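Local coordinates for soluble lytic murein transglycosylase (Pseudomonas aeruginosa, PDB 5OHU), which cleaves the glycan strands of peptidoglycan, probably by the non-hydrolytic lytic transglycosylase reaction, and works in both exolytic and endolytic turnover, at residues 375-380 against 614-619; 495-500 against 619-624. All blocks are in the same frame, centred on the assembly; numbering follows the deposited sequence.

Overall arrangement
Both contacts are made by helix 605-624. Contact 1 sets it against helix 374-383, and contact 2 against helix 493-504. Their centres lie about 11 Å apart, on the same side of the chain's centre and about 22 and 24 Å from it. Val619 belongs to both ranges. The two also touch directly: Ala498 CB of contact 2 lies 3.4 Å from Val614 O of contact 1. Segment 495-500 is part of the lysozyme-like transglycosylase domain, and its helix probably leads to the catalytic glutamate, as in related enzymes. Helix 605-624 thus joins this helix to helix 374-383, earlier in the chain.

Contact 1 of 2, residues 375-380 against 614-619; sequences YGFLAA and VLSYAV
Phe377 reaches from helix 374-383 to helix 605-624 and meets Val619 and Ser616. The nearest CA atoms, those of Phe377 and Ser616, are 7.6 Å apart, and the ring of Phe377 bridges the gap.

The apolar part is the Phe377-Val619 pair. Val619 CG1 sits 3.6 Å from Phe377 CE1 and also touches CZ. Val619 CB lies over one face of the ring, 4.2 Å above the plane and displaced toward the rim. Phe377 and Val619 run side by side, pointing opposite ways. CG1 is anti to the backbone N of Val619 (chi1 172°), and this methyl meets the ring.

The second part is plain van der Waals contact with Ser616. Its OG lies 3.9 Å from Phe377 CD2, in an oblique position. That hydroxyl is hydrogen-bonded to Gln612 O, one turn back, so its polar demand is met within its own helix.

Tyr387 meets the Phe377 ring edge-to-face and also touches Val619. Leu389 and Ile631 add further cover. This is buried helix-helix packing through one aromatic side chain, within the largely helical fold of the Slt family.

Contact 2 of 2, residues 495-500 against 619-624; sequences WIFAIT and VIYGQK
Tyr621 lays one face of its ring against the start of the Phe497 side chain. Here the packing is tight. Phe497 CB stands over the ring centre, 3.5 Å from the centroid and 12° off the normal, a clear CH-pi contact. CB of Phe497 points at Tyr621, but CG lies anti to the carbonyl carbon (chi1 -78°), which carries the ring off, with the side chain roughly perpendicular to that of the tyrosine. The two rings meet obliquely, centroids 5.2 Å apart and planes at 42°. Phe497 CD2 still touches Tyr621 CE1 at 3.7 Å. The CD2-CE2 side of the tyrosine runs beside the backbone of helix 493-504: Tyr621 CE2 lies 3.6 Å from Phe497 O, and Tyr621 CD2 is 3.7 Å from Ala498 N.

The contact thins out at Ala498, whose CB is 4.5 Å from Tyr621 CD2 and packs instead on Tyr617 and Ala618. Further along helix 605-624 the solvent side begins. Gln623 is exposed. Lys624 is partly exposed and forms a salt bridge with Asp471.

Leu482 and Val483 touch Phe497, while Phe474 meets the Tyr621 ring edge-to-face. Between the two helices the attraction is thus dispersion and CH-pi contact, and the polar end of the tyrosine is satisfied by a third part of the chain. One side chain serves both: its ring face holds helix 493-504, and its hydroxyl is hydrogen-bonded to Pro475 O.

Contact 1 of 2, residues 375-380 against 614-619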
ATOM      1  N   TYR A 375      -2.957 -19.756   3.787  1.00 17.79           N
ATOM      2  CA  TYR A 375      -2.769 -20.977   3.008  1.00 13.19           C
ATOM      3  C   TYR A 375      -2.276 -22.151   3.861  1.00 17.91           C
ATOM      4  O   TYR A 375      -2.505 -23.310   3.493  1.00 14.41           O
ATOM      5  CB  TYR A 375      -1.801 -20.706   1.849  1.00 13.09           C
ATOM      6  CG  TYR A 375      -2.347 -19.696   0.852  1.00 12.95           C
ATOM      7  CD1 TYR A 375      -3.346 -20.054  -0.056  1.00 12.38           C
ATOM      8  CD2 TYR A 375      -1.886 -18.374   0.835  1.00 12.72           C
ATOM      9  CE1 TYR A 375      -3.881 -19.130  -0.954  1.00 12.08           C
ATOM     10  CE2 TYR A 375      -2.408 -17.447  -0.070  1.00 13.67           C
ATOM     11  CZ  TYR A 375      -3.394 -17.835  -0.968  1.00 12.93           C
ATOM     12  OH  TYR A 375      -3.905 -16.913  -1.857  1.00 15.52           O
ATOM     13  N   GLY A 376      -1.593 -21.890   4.979  1.00 13.96           N
ATOM     14  CA  GLY A 376      -1.303 -22.972   5.909  1.00 14.49           C
ATOM     15  C   GLY A 376      -2.562 -23.533   6.553  1.00 14.32           C
ATOM     16  O   GLY A 376      -2.700 -24.745   6.709  1.00 17.33           O
ATOM     17  N   PHE A 377      -3.499 -22.659   6.928  1.00 14.19           N
ATOM     18  CA  PHE A 377      -4.798 -23.120   7.413  1.00 22.58           C
ATOM     19  C   PHE A 377      -5.511 -23.971   6.365  1.00 16.90           C
ATOM     20  O   PHE A 377      -6.035 -25.045   6.678  1.00 17.18           O
ATOM     21  CB  PHE A 377      -5.666 -21.923   7.816  1.00 14.05           C
ATOM     22  CG  PHE A 377      -5.217 -21.243   9.088  1.00 19.39           C
ATOM     23  CD1 PHE A 377      -5.237 -21.923  10.304  1.00 34.09           C
ATOM     24  CD2 PHE A 377      -4.782 -19.933   9.066  1.00 22.49           C
ATOM     25  CE1 PHE A 377      -4.831 -21.277  11.488  1.00 35.69           C
ATOM     26  CE2 PHE A 377      -4.371 -19.295  10.207  1.00 24.48           C
ATOM     27  CZ  PHE A 377      -4.391 -19.952  11.424  1.00 25.48           C
ATOM     28  N   LEU A 378      -5.535 -23.503   5.109  1.00 14.40           N
ATOM     29  CA  LEU A 378      -6.173 -24.274   4.044  1.00 13.04           C
ATOM     30  C   LEU A 378      -5.531 -25.647   3.892  1.00 13.51           C
ATOM     31  O   LEU A 378      -6.233 -26.652   3.770  1.00 13.13           O
ATOM     32  CB  LEU A 378      -6.104 -23.519   2.718  1.00 12.69           C
ATOM     33  CG  LEU A 378      -6.967 -22.282   2.480  1.00 22.05           C
ATOM     34  CD1 LEU A 378      -7.184 -22.157   0.993  1.00 12.08           C
ATOM     35  CD2 LEU A 378      -8.319 -22.330   3.225  1.00 16.13           C
ATOM     36  N   ALA A 379      -4.194 -25.713   3.886  1.00 14.01           N
ATOM     37  CA  ALA A 379      -3.531 -27.011   3.788  1.00 13.69           C
ATOM     38  C   ALA A 379      -3.928 -27.920   4.945  1.00 18.44           C
ATOM     39  O   ALA A 379      -4.223 -29.106   4.742  1.00 19.42           O
ATOM     40  CB  ALA A 379      -2.010 -26.834   3.744  1.00 13.98           C
ATOM     41  N   ALA A 380      -3.923 -27.393   6.175  1.00 19.62           N
ATOM     42  CA  ALA A 380      -4.308 -28.222   7.314  1.00 18.67           C
ATOM     43  C   ALA A 380      -5.759 -28.669   7.194  1.00 20.32           C
ATOM     44  O   ALA A 380      -6.088 -29.827   7.482  1.00 19.05           O
ATOM     45  CB  ALA A 380      -4.085 -27.469   8.619  1.00 14.95           C
ATOM     46  N   VAL A 614      -9.000 -11.637   7.507  1.00 14.08           N
ATOM     47  CA  VAL A 614     -10.118 -11.720   8.442  1.00 13.81           C
ATOM     48  C   VAL A 614     -10.418 -13.172   8.794  1.00 13.84           C
ATOM     49  O   VAL A 614     -10.595 -13.512   9.966  1.00 14.60           O
ATOM     50  CB  VAL A 614     -11.357 -11.016   7.865  1.00 18.55           C
ATOM     51  CG1 VAL A 614     -12.598 -11.330   8.704  1.00 13.80           C
ATOM     52  CG2 VAL A 614     -11.117  -9.481   7.792  1.00 18.37           C
ATOM     53  N   LEU A 615     -10.478 -14.053   7.791  1.00 13.47           N
ATOM     54  CA  LEU A 615     -10.752 -15.453   8.092  1.00 18.14           C
ATOM     55  C   LEU A 615      -9.650 -16.044   8.955  1.00 13.86           C
ATOM     56  O   LEU A 615      -9.929 -16.794   9.895  1.00 17.54           O
ATOM     57  CB  LEU A 615     -10.919 -16.265   6.807  1.00 13.06           C
ATOM     58  CG  LEU A 615     -12.166 -15.911   5.990  1.00 27.33           C
ATOM     59  CD1 LEU A 615     -12.142 -16.596   4.597  1.00 12.32           C
ATOM     60  CD2 LEU A 615     -13.437 -16.291   6.765  1.00 12.86           C
ATOM     61  N   SER A 616      -8.390 -15.733   8.642  1.00 21.31           N
ATOM     62  CA  SER A 616      -7.284 -16.268   9.431  1.00 14.26           C
ATOM     63  C   SER A 616      -7.325 -15.725  10.854  1.00 17.93           C
ATOM     64  O   SER A 616      -7.099 -16.465  11.816  1.00 15.14           O
ATOM     65  CB  SER A 616      -5.948 -15.924   8.766  1.00 14.20           C
ATOM     66  OG  SER A 616      -5.824 -16.560   7.498  1.00 15.55           O
ATOM     67  N   TYR A 617      -7.626 -14.434  11.003  1.00 14.81           N
ATOM     68  CA  TYR A 617      -7.664 -13.833  12.329  1.00 15.33           C
ATOM     69  C   TYR A 617      -8.780 -14.436  13.167  1.00 20.04           C
ATOM     70  O   TYR A 617      -8.609 -14.628  14.378  1.00 18.64           O
ATOM     71  CB  TYR A 617      -7.844 -12.308  12.225  1.00 15.33           C
ATOM     72  CG  TYR A 617      -6.713 -11.557  11.528  1.00 17.36           C
ATOM     73  CD1 TYR A 617      -5.478 -12.164  11.278  1.00 17.57           C
ATOM     74  CD2 TYR A 617      -6.889 -10.242  11.108  1.00 15.08           C
ATOM     75  CE1 TYR A 617      -4.449 -11.473  10.635  1.00 15.09           C
ATOM     76  CE2 TYR A 617      -5.872  -9.545  10.480  1.00 14.96           C
ATOM     77  CZ  TYR A 617      -4.655 -10.163  10.251  1.00 30.36           C
ATOM     78  OH  TYR A 617      -3.654  -9.466   9.619  1.00 27.80           O
ATOM     79  N   ALA A 618      -9.922 -14.745  12.538  1.00 15.17           N
ATOM     80  CA  ALA A 618     -11.036 -15.315  13.281  1.00 15.36           C
ATOM     81  C   ALA A 618     -10.670 -16.675  13.847  1.00 15.57           C
ATOM     82  O   ALA A 618     -11.140 -17.043  14.924  1.00 17.51           O
ATOM     83  CB  ALA A 618     -12.283 -15.416  12.397  1.00 14.91           C
ATOM     84  N   VAL A 619      -9.841 -17.444  13.136  1.00 21.71           N
ATOM     85  CA  VAL A 619      -9.373 -18.704  13.693  1.00 15.59           C
ATOM     86  C   VAL A 619      -8.627 -18.444  14.986  1.00 20.11           C
ATOM     87  O   VAL A 619      -8.882 -19.081  16.017  1.00 19.13           O
ATOM     88  CB  VAL A 619      -8.488 -19.459  12.684  1.00 16.80           C
ATOM     89  CG1 VAL A 619      -7.870 -20.660  13.351  1.00 15.64           C
ATOM     90  CG2 VAL A 619      -9.298 -19.907  11.485  1.00 14.74           C
TER

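Contact 2 of 2, residues 495-500 against 619-624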
ATOM      1  N   TRP A 495     -15.356 -13.409  14.760  1.00 17.05           N
ATOM      2  CA  TRP A 495     -15.413 -12.673  13.505  1.00 15.39           C
ATOM      3  C   TRP A 495     -15.313 -11.172  13.744  1.00 20.13           C
ATOM      4  O   TRP A 495     -14.596 -10.469  13.024  1.00 18.75           O
ATOM      5  CB  TRP A 495     -16.699 -13.027  12.762  1.00 15.04           C
ATOM      6  CG  TRP A 495     -16.736 -12.547  11.339  1.00 17.07           C
ATOM      7  CD1 TRP A 495     -15.683 -12.476  10.451  1.00 14.22           C
ATOM      8  CD2 TRP A 495     -17.883 -12.049  10.641  1.00 14.31           C
ATOM      9  NE1 TRP A 495     -16.120 -11.977   9.238  1.00 16.93           N
ATOM     10  CE2 TRP A 495     -17.464 -11.707   9.330  1.00 20.94           C
ATOM     11  CE3 TRP A 495     -19.229 -11.865  10.993  1.00 18.13           C
ATOM     12  CZ2 TRP A 495     -18.345 -11.185   8.376  1.00 13.61           C
ATOM     13  CZ3 TRP A 495     -20.111 -11.351  10.041  1.00 14.19           C
ATOM     14  CH2 TRP A 495     -19.664 -11.025   8.745  1.00 16.00           C
ATOM     15  N   ILE A 496     -15.994 -10.663  14.774  1.00 16.11           N
ATOM     16  CA  ILE A 496     -15.969  -9.227  14.999  1.00 16.36           C
ATOM     17  C   ILE A 496     -14.604  -8.776  15.537  1.00 18.74           C
ATOM     18  O   ILE A 496     -14.118  -7.696  15.179  1.00 19.41           O
ATOM     19  CB  ILE A 496     -17.140  -8.832  15.916  1.00 24.29           C
ATOM     20  CG1 ILE A 496     -17.361  -7.330  15.904  1.00 32.53           C
ATOM     21  CG2 ILE A 496     -16.901  -9.272  17.338  1.00 36.60           C
ATOM     22  CD1 ILE A 496     -18.598  -6.923  16.679  1.00 41.86           C
ATOM     23  N   PHE A 497     -13.960  -9.576  16.389  1.00 16.97           N
ATOM     24  CA  PHE A 497     -12.568  -9.308  16.738  1.00 20.93           C
ATOM     25  C   PHE A 497     -11.693  -9.275  15.488  1.00 24.06           C
ATOM     26  O   PHE A 497     -10.852  -8.383  15.330  1.00 18.54           O
ATOM     27  CB  PHE A 497     -12.039 -10.373  17.698  1.00 26.76           C
ATOM     28  CG  PHE A 497     -12.470 -10.196  19.116  1.00 28.86           C
ATOM     29  CD1 PHE A 497     -13.742 -10.565  19.517  1.00 28.05           C
ATOM     30  CD2 PHE A 497     -11.589  -9.702  20.063  1.00 28.57           C
ATOM     31  CE1 PHE A 497     -14.140 -10.418  20.826  1.00 21.46           C
ATOM     32  CE2 PHE A 497     -11.978  -9.561  21.381  1.00 26.81           C
ATOM     33  CZ  PHE A 497     -13.257  -9.920  21.760  1.00 22.20           C
ATOM     34  N   ALA A 498     -11.883 -10.255  14.590  1.00 16.17           N
ATOM     35  CA  ALA A 498     -11.117 -10.308  13.348  1.00 15.67           C
ATOM     36  C   ALA A 498     -11.337  -9.068  12.488  1.00 15.42           C
ATOM     37  O   ALA A 498     -10.381  -8.487  11.968  1.00 15.30           O
ATOM     38  CB  ALA A 498     -11.483 -11.565  12.555  1.00 15.25           C
ATOM     39  N   ILE A 499     -12.594  -8.662  12.305  1.00 15.39           N
ATOM     40  CA  ILE A 499     -12.872  -7.489  11.488  1.00 15.13           C
ATOM     41  C   ILE A 499     -12.232  -6.264  12.122  1.00 24.11           C
ATOM     42  O   ILE A 499     -11.623  -5.431  11.439  1.00 18.54           O
ATOM     43  CB  ILE A 499     -14.395  -7.324  11.313  1.00 22.76           C
ATOM     44  CG1 ILE A 499     -14.953  -8.400  10.374  1.00 19.42           C
ATOM     45  CG2 ILE A 499     -14.765  -5.887  10.883  1.00 15.07           C
ATOM     46  CD1 ILE A 499     -14.826  -8.077   8.890  1.00 17.53           C
ATOM     47  N   THR A 500     -12.328  -6.159  13.445  1.00 20.06           N
ATOM     48  CA  THR A 500     -11.710  -5.040  14.143  1.00 23.25           C
ATOM     49  C   THR A 500     -10.195  -5.072  13.996  1.00 24.99           C
ATOM     50  O   THR A 500      -9.568  -4.042  13.729  1.00 24.10           O
ATOM     51  CB  THR A 500     -12.116  -5.081  15.610  1.00 19.50           C
ATOM     52  OG1 THR A 500     -13.535  -4.957  15.690  1.00 22.17           O
ATOM     53  CG2 THR A 500     -11.463  -3.960  16.382  1.00 17.64           C
ATOM     54  N   VAL A 619      -9.841 -17.444  13.136  1.00 21.71           N
ATOM     55  CA  VAL A 619      -9.373 -18.704  13.693  1.00 15.59           C
ATOM     56  C   VAL A 619      -8.627 -18.444  14.986  1.00 20.11           C
ATOM     57  O   VAL A 619      -8.882 -19.081  16.017  1.00 19.13           O
ATOM     58  CB  VAL A 619      -8.488 -19.459  12.684  1.00 16.80           C
ATOM     59  CG1 VAL A 619      -7.870 -20.660  13.351  1.00 15.64           C
ATOM     60  CG2 VAL A 619      -9.298 -19.907  11.485  1.00 14.74           C
ATOM     61  N   ILE A 620      -7.695 -17.491  14.952  1.00 21.21           N
ATOM     62  CA  ILE A 620      -6.891 -17.204  16.136  1.00 16.93           C
ATOM     63  C   ILE A 620      -7.781 -16.715  17.266  1.00 18.39           C
ATOM     64  O   ILE A 620      -7.668 -17.166  18.412  1.00 18.82           O
ATOM     65  CB  ILE A 620      -5.791 -16.183  15.795  1.00 27.67           C
ATOM     66  CG1 ILE A 620      -4.886 -16.773  14.724  1.00 24.43           C
ATOM     67  CG2 ILE A 620      -4.964 -15.840  17.025  1.00 17.59           C
ATOM     68  CD1 ILE A 620      -4.322 -18.098  15.138  1.00 16.85           C
ATOM     69  N   TYR A 621      -8.686 -15.783  16.957  1.00 20.07           N
ATOM     70  CA  TYR A 621      -9.546 -15.254  18.002  1.00 28.94           C
ATOM     71  C   TYR A 621     -10.463 -16.336  18.551  1.00 27.10           C
ATOM     72  O   TYR A 621     -10.823 -16.294  19.735  1.00 22.09           O
ATOM     73  CB  TYR A 621     -10.335 -14.057  17.483  1.00 17.30           C
ATOM     74  CG  TYR A 621      -9.539 -12.776  17.548  1.00 20.27           C
ATOM     75  CD1 TYR A 621      -9.093 -12.282  18.769  1.00 19.73           C
ATOM     76  CD2 TYR A 621      -9.212 -12.070  16.386  1.00 20.35           C
ATOM     77  CE1 TYR A 621      -8.352 -11.115  18.846  1.00 19.79           C
ATOM     78  CE2 TYR A 621      -8.479 -10.890  16.448  1.00 20.27           C
ATOM     79  CZ  TYR A 621      -8.047 -10.418  17.687  1.00 26.58           C
ATOM     80  OH  TYR A 621      -7.318  -9.245  17.778  1.00 21.39           O
ATOM     81  N   GLY A 622     -10.818 -17.321  17.717  1.00 22.26           N
ATOM     82  CA  GLY A 622     -11.589 -18.453  18.207  1.00 17.36           C
ATOM     83  C   GLY A 622     -10.890 -19.184  19.336  1.00 21.65           C
ATOM     84  O   GLY A 622     -11.506 -19.521  20.351  1.00 19.33           O
ATOM     85  N   GLN A 623      -9.582 -19.422  19.185  1.00 21.55           N
ATOM     86  CA  GLN A 623      -8.825 -20.042  20.268  1.00 27.19           C
ATOM     87  C   GLN A 623      -8.809 -19.149  21.503  1.00 28.27           C
ATOM     88  O   GLN A 623      -9.103 -19.605  22.613  1.00 31.45           O
ATOM     89  CB  GLN A 623      -7.399 -20.360  19.815  1.00 38.73           C
ATOM     90  CG  GLN A 623      -6.808 -21.607  20.475  1.00 54.66           C
ATOM     91  CD  GLN A 623      -7.491 -22.894  20.010  1.00 68.44           C
ATOM     92  OE1 GLN A 623      -7.987 -22.977  18.887  1.00 68.96           O
ATOM     93  NE2 GLN A 623      -7.520 -23.900  20.879  1.00 77.67           N
ATOM     94  N   LYS A 624      -8.483 -17.862  21.326  1.00 27.58           N
ATOM     95  CA  LYS A 624      -8.402 -16.951  22.466  1.00 26.80           C
ATOM     96  C   LYS A 624      -9.747 -16.795  23.154  1.00 28.15           C
ATOM     97  O   LYS A 624      -9.799 -16.524  24.358  1.00 31.61           O
ATOM     98  CB  LYS A 624      -7.878 -15.579  22.023  1.00 19.74           C
ATOM     99  CG  LYS A 624      -6.402 -15.594  21.615  1.00 20.45           C
ATOM    100  CD  LYS A 624      -5.931 -14.226  21.133  1.00 31.26           C
ATOM    101  CE  LYS A 624      -4.985 -13.549  22.118  1.00 33.97           C
ATOM    102  NZ  LYS A 624      -3.743 -14.367  22.342  1.00 42.42           N
TER